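Local coordinates for putative uncharacterized protein (Mycobacterium avium, PDB 2Z6V) that is of unknown function but is probably a sulfotransferase, moving a sulfuryl group from the donor PAPS to an acceptor not yet known, at residues A[44-48]-A[49-53]; A[214-217]-A[218-222]; A[280-283]-A[284-288]; A[345-348]-A[349-353]; A[393-396]-A[397-401]. All coordinates share one frame; numbering follows the deposited sequence.

Overall arrangement
All five contacts are local, each made within one continuous stretch of chain, and they follow one another without overlap. Contact 1 opens helix 50-64, and contact 2, its centre about 18 Å away, closes helix 212-219; the two touch where Glu53 packs against Trp216. Contact 3 spans helices 275-285 and 287-293, and contact 5, about 19 Å from it between centres, lies on helix 392-405, which packs on helix 275-285. Contact 4 sits on helix 343-353, across the chain's centre from contact 1. All belong to the helices around the five-stranded parallel sheet. Contacts 2 and 3 lie beside the bound palmitic acid, whereas contacts 1, 4 and 5 are more peripheral, centred 22 to 25 Å from the chain's centre.

Contact 1 of 5, residues A[44-48]-A[49-53]; sequences SEIDS and DSWRE
Ile46 and Trp51 meet across the turn that carries the chain into helix 50-64. The apolar part rests largely on one methyl: Ile46 CD1 lies over a face of the indole at its five-membered ring, 3.4 Å from Trp51 CD1. An extended side chain, with CG1 anti to the backbone N (chi1 -161°), gives Ile46 the length to get there, and a branched aliphatic residue suits a place against a flat, buried ring. Trp51 bends back to receive it, because its CG stands between the backbone N and the carbonyl carbon (chi1 57°) and the indole is thereby directed at the residues that precede the helix.

Two hydrogen bonds, both weak, cross the turn. Ser50 N donates to Ser48 OG at 3.4 Å, which makes an ST turn and caps the start of the helix. Serine suits this position, since a short hydroxyl can fold over the end of a helix and accept from an amide that has no earlier turn to bond to. Arg52 N bonds Asp49 O, an i to i+3 bond of the opening turn. The second crossing bond runs from Trp51 NE1 to Ser48 O, 3.0 Å long but bent to 121° at the hydrogen, with the carbonyl oxygen at the edge of the indole near its plane.

Charged and polar groups fix the turn to the rest of the fold. Ser50 OG is hydrogen-bonded to Asp198 and to Arg87 of helix 70-96, and Asp47 forms a salt bridge with the same arginine. Phe34 of helix 30-41 meets the Trp51 ring.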
# COMPACT_ATOMS: atom_id res chain seq x y z
N SER A 44 -4.77 -20.37 17.20
CA SER A 44 -5.75 -19.58 17.95
C SER A 44 -5.17 -18.46 18.81
O SER A 44 -5.91 -17.60 19.29
CB SER A 44 -6.61 -20.51 18.81
OG SER A 44 -5.81 -21.40 19.58
N GLU A 45 -3.86 -18.45 19.02
CA GLU A 45 -3.25 -17.39 19.81
C GLU A 45 -2.95 -16.17 18.94
O GLU A 45 -2.72 -16.29 17.75
CB GLU A 45 -1.96 -17.87 20.47
CG GLU A 45 -2.16 -18.90 21.56
CD GLU A 45 -0.89 -19.12 22.37
OE1 GLU A 45 -0.88 -20.04 23.22
OE2 GLU A 45 0.10 -18.37 22.17
N ILE A 46 -2.97 -14.99 19.55
CA ILE A 46 -2.70 -13.76 18.83
C ILE A 46 -1.93 -12.82 19.75
O ILE A 46 -2.00 -12.96 20.97
CB ILE A 46 -4.01 -13.12 18.34
CG1 ILE A 46 -3.71 -12.13 17.22
CG2 ILE A 46 -4.73 -12.45 19.49
CD1 ILE A 46 -4.93 -11.77 16.39
N ASP A 47 -1.19 -11.88 19.18
CA ASP A 47 -0.38 -10.97 20.00
C ASP A 47 -1.14 -9.93 20.81
O ASP A 47 -0.70 -9.57 21.90
CB ASP A 47 0.69 -10.29 19.14
CG ASP A 47 0.14 -9.70 17.85
OD1 ASP A 47 -0.19 -10.47 16.92
OD2 ASP A 47 0.04 -8.45 17.77
N SER A 48 -2.25 -9.44 20.29
CA SER A 48 -3.01 -8.43 21.01
C SER A 48 -4.45 -8.33 20.55
O SER A 48 -4.95 -9.18 19.82
CB SER A 48 -2.34 -7.06 20.88
OG SER A 48 -2.47 -6.56 19.57
N ASP A 49 -5.11 -7.26 20.98
CA ASP A 49 -6.51 -7.00 20.70
C ASP A 49 -6.70 -5.92 19.63
O ASP A 49 -7.82 -5.68 19.17
CB ASP A 49 -7.17 -6.53 22.00
CG ASP A 49 -8.65 -6.80 22.05
OD1 ASP A 49 -9.34 -6.13 22.86
OD2 ASP A 49 -9.12 -7.68 21.30
N SER A 50 -5.60 -5.26 19.26
CA SER A 50 -5.61 -4.16 18.29
C SER A 50 -6.36 -4.37 16.98
O SER A 50 -6.87 -3.41 16.39
CB SER A 50 -4.17 -3.73 17.97
OG SER A 50 -3.44 -4.78 17.37
N TRP A 51 -6.44 -5.62 16.53
CA TRP A 51 -7.10 -5.96 15.28
C TRP A 51 -8.62 -5.83 15.32
O TRP A 51 -9.25 -5.51 14.32
CB TRP A 51 -6.77 -7.40 14.89
CG TRP A 51 -7.14 -8.39 15.96
CD1 TRP A 51 -6.36 -8.80 17.00
CD2 TRP A 51 -8.40 -9.05 16.12
NE1 TRP A 51 -7.06 -9.68 17.79
CE2 TRP A 51 -8.31 -9.85 17.27
CE3 TRP A 51 -9.61 -9.05 15.39
CZ2 TRP A 51 -9.38 -10.64 17.73
CZ3 TRP A 51 -10.67 -9.83 15.84
CH2 TRP A 51 -10.54 -10.62 17.00
N ARG A 52 -9.19 -6.07 16.50
CA ARG A 52 -10.63 -6.06 16.66
C ARG A 52 -11.39 -4.79 16.36
O ARG A 52 -12.41 -4.83 15.68
CB ARG A 52 -10.97 -6.54 18.07
CG ARG A 52 -12.44 -6.87 18.23
CD ARG A 52 -12.75 -7.52 19.56
NE ARG A 52 -14.01 -8.27 19.47
CZ ARG A 52 -15.19 -7.73 19.15
NH1 ARG A 52 -15.29 -6.43 18.89
NH2 ARG A 52 -16.27 -8.50 19.08
N GLU A 53 -10.93 -3.65 16.85
CA GLU A 53 -11.68 -2.42 16.62
C GLU A 53 -11.99 -2.14 15.15
O GLU A 53 -13.15 -1.89 14.81
CB GLU A 53 -10.96 -1.23 17.25
CG GLU A 53 -11.73 0.07 17.08
CD GLU A 53 -11.23 1.19 17.96
OE1 GLU A 53 -10.02 1.22 18.29
OE2 GLU A 53 -12.06 2.07 18.32

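Contact 2 of 5, residues A[214-217]-A[218-222]; sequences ARWL and FDEAD
Trp216 and Ala221 face each other where helix 212-219 ends, joined by a CH-pi contact. Ala221 CB stands 3.7 Å from the centroid of the six-membered ring, almost on its normal, and a bare methyl is small enough to settle there. A chi1 of 168° carries the indole away from its own backbone N and beneath that methyl. Glu220 approaches differently: its OE1 lies at the edge of the ring, 3.5 Å from Trp216 CD1, with carboxylate and ring planes steeply inclined.

Among the backbone bonds, Phe218 N to Ala214 O and Asp219 N to Arg215 O are ordinary helical ones. Trp216 O then takes two donors from opposite faces of its plane, Glu220 N and Ala221 N. The second, at 2.8 Å, spans five residues, a pi-type bond that widens the last turn as Glu220 leaves helical geometry. A water lies 2.7 Å from Leu217 O and the same from Ala221 O, though it has more acceptors nearby than protons to give.

Helix 301-326 covers one flank: Phe218 meets the rings of Trp310 and Tyr314, and Tyr314 OH bonds Asp219 OD1. Helix 50-64 covers another, with Glu53 and Leu57 against Trp216.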
# COMPACT_ATOMS: atom_id res chain seq x y z
N ALA A 214 -12.86 5.15 7.03
CA ALA A 214 -11.77 6.07 6.72
C ALA A 214 -11.63 7.23 7.72
O ALA A 214 -10.53 7.68 8.00
CB ALA A 214 -11.94 6.62 5.30
N ARG A 215 -12.75 7.71 8.24
CA ARG A 215 -12.69 8.82 9.18
C ARG A 215 -12.17 8.32 10.51
O ARG A 215 -11.49 9.05 11.24
CB ARG A 215 -14.07 9.47 9.35
CG ARG A 215 -14.59 10.14 8.07
CD ARG A 215 -15.88 10.92 8.32
NE ARG A 215 -15.63 12.24 8.90
CZ ARG A 215 -15.38 13.34 8.19
NH1 ARG A 215 -15.36 13.29 6.86
NH2 ARG A 215 -15.13 14.49 8.81
N TRP A 216 -12.48 7.06 10.82
CA TRP A 216 -12.04 6.47 12.08
C TRP A 216 -10.54 6.30 12.02
O TRP A 216 -9.81 6.64 12.95
CB TRP A 216 -12.68 5.11 12.29
CG TRP A 216 -12.04 4.33 13.41
CD1 TRP A 216 -12.18 4.55 14.75
CD2 TRP A 216 -11.13 3.22 13.28
NE1 TRP A 216 -11.42 3.65 15.47
CE2 TRP A 216 -10.77 2.82 14.60
CE3 TRP A 216 -10.60 2.52 12.19
CZ2 TRP A 216 -9.89 1.75 14.85
CZ3 TRP A 216 -9.72 1.45 12.44
CH2 TRP A 216 -9.38 1.08 13.76
N LEU A 217 -10.09 5.76 10.89
CA LEU A 217 -8.68 5.49 10.66
C LEU A 217 -7.81 6.73 10.78
O LEU A 217 -6.81 6.72 11.48
CB LEU A 217 -8.50 4.86 9.28
CG LEU A 217 -7.09 4.34 8.97
CD1 LEU A 217 -6.75 3.17 9.89
CD2 LEU A 217 -7.03 3.92 7.51
N PHE A 218 -8.20 7.79 10.08
CA PHE A 218 -7.44 9.03 10.08
C PHE A 218 -7.54 9.87 11.35
O PHE A 218 -6.56 10.47 11.78
CB PHE A 218 -7.87 9.88 8.88
CG PHE A 218 -7.32 9.42 7.57
CD1 PHE A 218 -6.95 8.09 7.37
CD2 PHE A 218 -7.21 10.30 6.50
CE1 PHE A 218 -6.46 7.66 6.13
CE2 PHE A 218 -6.73 9.88 5.25
CZ PHE A 218 -6.35 8.56 5.07
N ASP A 219 -8.73 9.93 11.95
CA ASP A 219 -8.94 10.76 13.14
C ASP A 219 -8.98 10.10 14.51
O ASP A 219 -8.87 10.79 15.51
CB ASP A 219 -10.22 11.60 12.97
CG ASP A 219 -10.19 12.46 11.72
OD1 ASP A 219 -9.09 12.94 11.34
OD2 ASP A 219 -11.27 12.69 11.13
N GLU A 220 -9.13 8.78 14.56
CA GLU A 220 -9.21 8.10 15.85
C GLU A 220 -8.25 6.95 16.08
O GLU A 220 -7.62 6.85 17.13
CB GLU A 220 -10.63 7.57 16.07
CG GLU A 220 -11.68 8.63 16.30
CD GLU A 220 -13.06 8.03 16.45
OE1 GLU A 220 -13.67 7.66 15.41
OE2 GLU A 220 -13.54 7.92 17.60
N ALA A 221 -8.14 6.07 15.09
CA ALA A 221 -7.26 4.91 15.21
C ALA A 221 -5.85 5.23 15.69
O ALA A 221 -5.20 6.17 15.21
CB ALA A 221 -7.20 4.18 13.87
N ASP A 222 -5.39 4.45 16.66
CA ASP A 222 -4.05 4.60 17.19
C ASP A 222 -3.25 3.73 16.24
O ASP A 222 -3.45 2.52 16.19
CB ASP A 222 -3.97 4.02 18.60
CG ASP A 222 -2.60 4.18 19.21
OD1 ASP A 222 -1.59 3.86 18.54
OD2 ASP A 222 -2.52 4.62 20.38
O HOH W 1 -5.11 7.94 13.16

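Contact 3 of 5, residues A[280-283]-A[284-288]; sequences GSLC and NLWRL. With PLM (palmitic acid), chain C.
Leu282 and Trp286, one helical turn apart, form the apolar face of this contact, with Cys283 beside them. The isobutyl group of Leu282 crosses the indole at a slant, CD2 lying 3.8 Å from Trp286 CZ2 and CD1 coming by NE1. With chi1 at 179° the leucine chain leads off opposite its amide nitrogen, which swings both methyls forward to the ring. Trp286 also turns one face to the Leu282 carbonyl, whose oxygen sits 3.6 Å above the ring plane while accepting the helical bond from Trp286 N. Cys283, small enough for its buried site, leaves SG 5.5 Å from the centroid of the six-membered ring, an oblique sulfur-aromatic approach. Backbone bonds from Asn284 N to Gly280 O and from Leu285 N to Ser281 O continue the helix through these residues.

Beyond the leucines lies the bound palmitic acid. Leu282 CD2 is 3.8 Å from its C4, and Leu285 CD2 is 4.0 Å from its C6; the modelled approach of the indole nitrogen to the ligand is too close to be trusted. Aliphatic side chains thus meet methylenes, and Gln311 NE2 hydrogen-bonds the ligand: this wall is apolar, with a polar partner nearby.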
# COMPACT_ATOMS: atom_id res chain seq x y z
N GLY A 280 -8.15 13.01 -9.24
CA GLY A 280 -9.12 12.43 -10.15
C GLY A 280 -8.78 10.97 -10.41
O GLY A 280 -9.67 10.14 -10.63
N SER A 281 -7.48 10.67 -10.39
CA SER A 281 -7.01 9.32 -10.61
C SER A 281 -7.42 8.46 -9.42
O SER A 281 -7.71 7.27 -9.58
CB SER A 281 -5.49 9.31 -10.78
OG SER A 281 -5.01 8.00 -11.04
N LEU A 282 -7.45 9.06 -8.23
CA LEU A 282 -7.84 8.32 -7.03
C LEU A 282 -9.30 7.90 -7.15
O LEU A 282 -9.63 6.74 -6.92
CB LEU A 282 -7.66 9.16 -5.75
CG LEU A 282 -8.08 8.41 -4.48
CD1 LEU A 282 -7.29 7.11 -4.38
CD2 LEU A 282 -7.84 9.26 -3.25
N CYS A 283 -10.16 8.84 -7.50
CA CYS A 283 -11.59 8.58 -7.66
C CYS A 283 -11.84 7.49 -8.69
O CYS A 283 -12.76 6.67 -8.55
CB CYS A 283 -12.32 9.85 -8.12
SG CYS A 283 -12.37 11.17 -6.91
N ASN A 284 -11.02 7.49 -9.73
CA ASN A 284 -11.17 6.50 -10.78
C ASN A 284 -10.71 5.14 -10.27
O ASN A 284 -11.33 4.11 -10.58
CB ASN A 284 -10.34 6.93 -12.00
CG ASN A 284 -10.49 5.98 -13.17
OD1 ASN A 284 -11.61 5.67 -13.59
ND2 ASN A 284 -9.36 5.52 -13.71
N LEU A 285 -9.65 5.14 -9.48
CA LEU A 285 -9.11 3.89 -8.94
C LEU A 285 -10.17 3.15 -8.14
O LEU A 285 -10.24 1.91 -8.18
CB LEU A 285 -7.91 4.18 -8.02
CG LEU A 285 -7.16 2.97 -7.46
CD1 LEU A 285 -6.49 2.23 -8.61
CD2 LEU A 285 -6.12 3.40 -6.45
N TRP A 286 -11.00 3.90 -7.43
CA TRP A 286 -12.05 3.33 -6.59
C TRP A 286 -13.15 2.58 -7.33
O TRP A 286 -13.86 1.77 -6.74
CB TRP A 286 -12.69 4.41 -5.73
CG TRP A 286 -11.82 4.98 -4.67
CD1 TRP A 286 -10.71 4.41 -4.12
CD2 TRP A 286 -12.03 6.20 -3.97
NE1 TRP A 286 -10.21 5.20 -3.12
CE2 TRP A 286 -11.01 6.31 -3.00
CE3 TRP A 286 -12.99 7.22 -4.06
CZ2 TRP A 286 -10.91 7.40 -2.14
CZ3 TRP A 286 -12.89 8.30 -3.19
CH2 TRP A 286 -11.86 8.38 -2.24
N ARG A 287 -13.29 2.86 -8.62
CA ARG A 287 -14.34 2.20 -9.38
C ARG A 287 -14.22 0.68 -9.40
O ARG A 287 -15.23 -0.02 -9.27
CB ARG A 287 -14.37 2.77 -10.80
CG ARG A 287 -15.01 4.15 -10.87
CD ARG A 287 -14.96 4.67 -12.29
NE ARG A 287 -15.53 6.01 -12.42
CZ ARG A 287 -16.83 6.30 -12.32
NH1 ARG A 287 -17.72 5.35 -12.08
NH2 ARG A 287 -17.23 7.56 -12.48
N LEU A 288 -13.01 0.16 -9.53
CA LEU A 288 -12.82 -1.28 -9.56
C LEU A 288 -13.36 -2.00 -8.31
O LEU A 288 -14.21 -2.87 -8.42
CB LEU A 288 -11.35 -1.62 -9.81
CG LEU A 288 -10.97 -3.10 -9.85
CD1 LEU A 288 -12.00 -3.91 -10.64
CD2 LEU A 288 -9.59 -3.25 -10.47
C1 PLM C . -9.69 3.85 0.05
O1 PLM C . -10.52 4.66 0.51
O2 PLM C . -9.62 2.64 0.34
C2 PLM C . -8.65 4.38 -0.94
C3 PLM C . -7.98 5.65 -0.42
C4 PLM C . -6.85 6.13 -1.33
C5 PLM C . -5.73 5.08 -1.45
C6 PLM C . -6.08 3.99 -2.46
C7 PLM C . -5.12 2.81 -2.32
C8 PLM C . -5.42 2.01 -1.05
C9 PLM C . -4.12 1.57 -0.38
CA PLM C . -3.19 0.87 -1.38
CB PLM C . -1.74 0.87 -0.88
CC PLM C . -1.29 2.31 -0.61
CD PLM C . -1.80 2.79 0.75
CE PLM C . -1.84 4.32 0.85
CF PLM C . -2.86 4.89 -0.15
CG PLM C . -3.03 6.40 0.01

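Contact 4 of 5, residues A[345-348]-A[349-353]; sequences DVMR and RIYEW
Arg349 NH1 is held by two carboxylates, Asp345 one turn back and Glu338 of helix 336-341. The pair with Asp345 is an i to i+4 salt bridge on the amphipathic helix 343-353, NH1 standing 3.1 Å from Asp345 OD2. Its hydrogen bond is weak, bent to 133°; the guanidinium and carboxylate planes are 28° apart, and the bridge is single, NH1 to OD2 alone. The arginine chain must bend at chi3 (59°) to bring NH1 back along the helix. Long and flexible, arginine suits this place, and the two carboxylates probably balance its charge while fixing the position of NH1.

Below the charges the backbone is regular. Arg349 N, Ile350 N, Tyr351 N and Glu352 N each bond the carbonyl four residues earlier; that from Tyr351 N to Met347 O is 2.8 Å long.

The other flank is apolar. Val346 CG1 packs on Ile350 CD1 at 3.8 Å, and Met347 SD lies 4.3 Å from the same methyl. Branched and flexible aliphatic chains suit a buried face that packs on a helix and a strand: Met347 and Ile350 meet Ile122 of helix 120-126, and Val346 and Ile350 meet Phe332 of the edge strand 331-335.

Tyr351 is buried too, and its hydroxyl, at the far end of the ring, is satisfied by a hydrogen bond with Asp129 OD2. Nearer the backbone its ring edge faces the Met347 carbonyl, with CD1 3.3 Å from Met347 O.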
# COMPACT_ATOMS: atom_id res chain seq x y z
N ASP A 345 18.78 9.18 -13.41
CA ASP A 345 19.35 10.35 -12.75
C ASP A 345 18.83 10.41 -11.32
O ASP A 345 19.60 10.67 -10.38
CB ASP A 345 18.98 11.63 -13.48
CG ASP A 345 19.51 12.87 -12.77
OD1 ASP A 345 20.73 12.93 -12.52
OD2 ASP A 345 18.70 13.77 -12.45
N VAL A 346 17.53 10.19 -11.16
CA VAL A 346 16.92 10.21 -9.83
C VAL A 346 17.57 9.17 -8.92
O VAL A 346 17.85 9.45 -7.76
CB VAL A 346 15.41 9.93 -9.89
CG1 VAL A 346 14.84 9.87 -8.49
CG2 VAL A 346 14.70 11.02 -10.69
N MET A 347 17.82 7.98 -9.45
CA MET A 347 18.41 6.91 -8.66
C MET A 347 19.78 7.29 -8.09
O MET A 347 20.04 7.11 -6.90
CB MET A 347 18.52 5.63 -9.49
CG MET A 347 17.19 5.12 -10.05
SD MET A 347 15.84 4.96 -8.81
CE MET A 347 16.49 3.68 -7.73
N ARG A 348 20.66 7.81 -8.94
CA ARG A 348 21.98 8.20 -8.50
C ARG A 348 21.89 9.22 -7.38
O ARG A 348 22.63 9.15 -6.40
CB ARG A 348 22.80 8.78 -9.66
CG ARG A 348 22.94 7.81 -10.82
CD ARG A 348 24.05 8.19 -11.79
NE ARG A 348 23.90 7.39 -13.00
CZ ARG A 348 23.11 7.72 -14.01
NH1 ARG A 348 22.41 8.85 -13.96
NH2 ARG A 348 22.98 6.90 -15.05
N ARG A 349 20.97 10.17 -7.53
CA ARG A 349 20.78 11.20 -6.52
C ARG A 349 20.19 10.63 -5.24
O ARG A 349 20.47 11.12 -4.15
CB ARG A 349 19.90 12.32 -7.07
CG ARG A 349 20.65 13.22 -8.03
CD ARG A 349 19.70 13.85 -9.03
NE ARG A 349 18.68 14.64 -8.36
CZ ARG A 349 17.43 14.74 -8.77
NH1 ARG A 349 17.05 14.09 -9.87
NH2 ARG A 349 16.57 15.48 -8.10
N ILE A 350 19.36 9.60 -5.38
CA ILE A 350 18.77 8.96 -4.21
C ILE A 350 19.90 8.28 -3.46
O ILE A 350 20.02 8.40 -2.25
CB ILE A 350 17.71 7.90 -4.60
CG1 ILE A 350 16.38 8.59 -4.90
CG2 ILE A 350 17.55 6.87 -3.47
CD1 ILE A 350 15.33 7.65 -5.47
N TYR A 351 20.74 7.56 -4.20
CA TYR A 351 21.86 6.87 -3.58
C TYR A 351 22.84 7.84 -2.92
O TYR A 351 23.35 7.56 -1.83
CB TYR A 351 22.57 5.98 -4.60
CG TYR A 351 21.97 4.59 -4.71
CD1 TYR A 351 20.68 4.40 -5.22
CD2 TYR A 351 22.69 3.46 -4.31
CE1 TYR A 351 20.13 3.12 -5.32
CE2 TYR A 351 22.15 2.18 -4.40
CZ TYR A 351 20.86 2.02 -4.91
OH TYR A 351 20.31 0.76 -5.00
N GLU A 352 23.10 8.98 -3.57
CA GLU A 352 24.01 9.97 -2.99
C GLU A 352 23.40 10.46 -1.68
O GLU A 352 24.07 10.50 -0.65
CB GLU A 352 24.18 11.18 -3.92
CG GLU A 352 24.81 10.87 -5.26
CD GLU A 352 24.80 12.07 -6.18
OE1 GLU A 352 25.23 11.93 -7.35
OE2 GLU A 352 24.37 13.16 -5.73
N TRP A 353 22.13 10.84 -1.75
CA TRP A 353 21.38 11.32 -0.61
C TRP A 353 21.36 10.30 0.52
O TRP A 353 21.53 10.66 1.68
CB TRP A 353 19.97 11.66 -1.05
CG TRP A 353 19.04 11.96 0.07
CD1 TRP A 353 18.94 13.11 0.78
CD2 TRP A 353 18.05 11.07 0.60
NE1 TRP A 353 17.95 13.01 1.72
CE2 TRP A 353 17.39 11.76 1.64
CE3 TRP A 353 17.65 9.76 0.30
CZ2 TRP A 353 16.35 11.19 2.38
CZ3 TRP A 353 16.63 9.19 1.04
CH2 TRP A 353 15.98 9.91 2.07

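Contact 5 of 5, residues A[393-396]-A[397-401]; sequences EALQ and PIFAE
Leu395 and Phe399 lie side by side on helix 392-405 and point the same way. Leu395 CB touches Phe399 CE2 at 3.8 Å, and its CD2 methyl reaches the same ring carbon at 3.9 Å. Both residues are buried, as suits a leucine and a phenylalanine spaced one turn apart on the inward face of a helix. Within the following turn, Ile398 CG2 stands over a face of the Phe399 ring, offset toward its rim.

The backbone beneath is irregular. Pro397 has no amide hydrogen, so Glu393 O meets Pro397 CD, 3.5 Å away, where a helical bond would otherwise form. Further along, Leu395 O accepts from two amides: Phe399 N at 3.3 Å in the usual i to i+4 manner, and Ile398 N through a weak bond, bent to 124° at the hydrogen. Phe399 N also makes a weak bond to Gln396 O. The helix is kinked here: the i to i+4 bonds of Ile398 N and Glu401 N are missing, and Ile398 N has just its weak i to i+3 bond.

Gln396, polar and exposed, suits the outer side of the helix; its chain bends at chi2 (-82°), bringing NE2 back beside the proline ring, 3.4 Å from Pro397 CD. At the start of the segment Ala394 N is hydrogen-bonded to Thr391 OG1.

Two helices receive the inward face. Leu395 packs on Tyr276 and Thr279 of helix 275-285, and Phe399 on Pro275 and Thr279. From helix 301-326, Met309 meets Leu395, Met312 meets Phe399, and Arg321 forms a salt bridge with Glu401.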
# COMPACT_ATOMS: atom_id res chain seq x y z
N GLU A 393 -10.46 24.63 -9.20
CA GLU A 393 -10.72 25.76 -8.31
C GLU A 393 -11.08 25.29 -6.90
O GLU A 393 -10.74 25.95 -5.92
CB GLU A 393 -11.85 26.64 -8.85
CG GLU A 393 -11.55 27.37 -10.16
CD GLU A 393 -11.71 26.49 -11.40
OE1 GLU A 393 -10.92 25.54 -11.59
OE2 GLU A 393 -12.65 26.74 -12.19
N ALA A 394 -11.77 24.17 -6.81
CA ALA A 394 -12.17 23.64 -5.51
C ALA A 394 -11.03 22.95 -4.78
O ALA A 394 -10.98 22.95 -3.55
CB ALA A 394 -13.34 22.68 -5.68
N LEU A 395 -10.11 22.36 -5.54
CA LEU A 395 -8.98 21.66 -4.95
C LEU A 395 -7.82 22.58 -4.62
O LEU A 395 -7.02 22.29 -3.73
CB LEU A 395 -8.50 20.55 -5.90
CG LEU A 395 -9.36 19.30 -6.06
CD1 LEU A 395 -8.75 18.39 -7.10
CD2 LEU A 395 -9.48 18.58 -4.73
N GLN A 396 -7.73 23.69 -5.34
CA GLN A 396 -6.65 24.65 -5.15
C GLN A 396 -6.31 24.96 -3.69
O GLN A 396 -5.14 24.92 -3.30
CB GLN A 396 -6.97 25.95 -5.92
CG GLN A 396 -5.78 26.89 -6.07
CD GLN A 396 -5.56 27.77 -4.84
OE1 GLN A 396 -4.51 28.41 -4.70
NE2 GLN A 396 -6.54 27.80 -3.94
N PRO A 397 -7.32 25.24 -2.84
CA PRO A 397 -7.04 25.54 -1.43
C PRO A 397 -6.43 24.37 -0.65
O PRO A 397 -5.62 24.58 0.26
CB PRO A 397 -8.41 25.97 -0.90
CG PRO A 397 -9.35 25.19 -1.74
CD PRO A 397 -8.76 25.35 -3.12
N ILE A 398 -6.82 23.15 -1.00
CA ILE A 398 -6.30 21.96 -0.34
C ILE A 398 -4.79 21.78 -0.58
O ILE A 398 -4.04 21.44 0.33
CB ILE A 398 -7.04 20.67 -0.84
CG1 ILE A 398 -8.47 20.65 -0.31
CG2 ILE A 398 -6.32 19.42 -0.37
CD1 ILE A 398 -8.55 20.58 1.19
N PHE A 399 -4.36 22.03 -1.82
CA PHE A 399 -2.96 21.86 -2.20
C PHE A 399 -2.18 23.15 -2.35
O PHE A 399 -1.06 23.14 -2.87
CB PHE A 399 -2.88 21.09 -3.52
CG PHE A 399 -3.70 19.83 -3.55
CD1 PHE A 399 -3.40 18.76 -2.71
CD2 PHE A 399 -4.79 19.72 -4.41
CE1 PHE A 399 -4.16 17.60 -2.74
CE2 PHE A 399 -5.55 18.56 -4.45
CZ PHE A 399 -5.24 17.50 -3.61
N ALA A 400 -2.76 24.26 -1.91
CA ALA A 400 -2.10 25.57 -2.01
C ALA A 400 -0.69 25.54 -1.46
O ALA A 400 0.27 25.82 -2.19
CB ALA A 400 -2.93 26.62 -1.29
N GLU A 401 -0.55 25.22 -0.18
CA GLU A 401 0.75 25.16 0.47
C GLU A 401 1.64 24.17 -0.26
O GLU A 401 2.74 24.49 -0.68
CB GLU A 401 0.62 24.73 1.93
CG GLU A 401 1.88 24.93 2.75
CD GLU A 401 1.92 24.08 4.01
OE1 GLU A 401 0.86 23.88 4.65
OE2 GLU A 401 3.03 23.62 4.37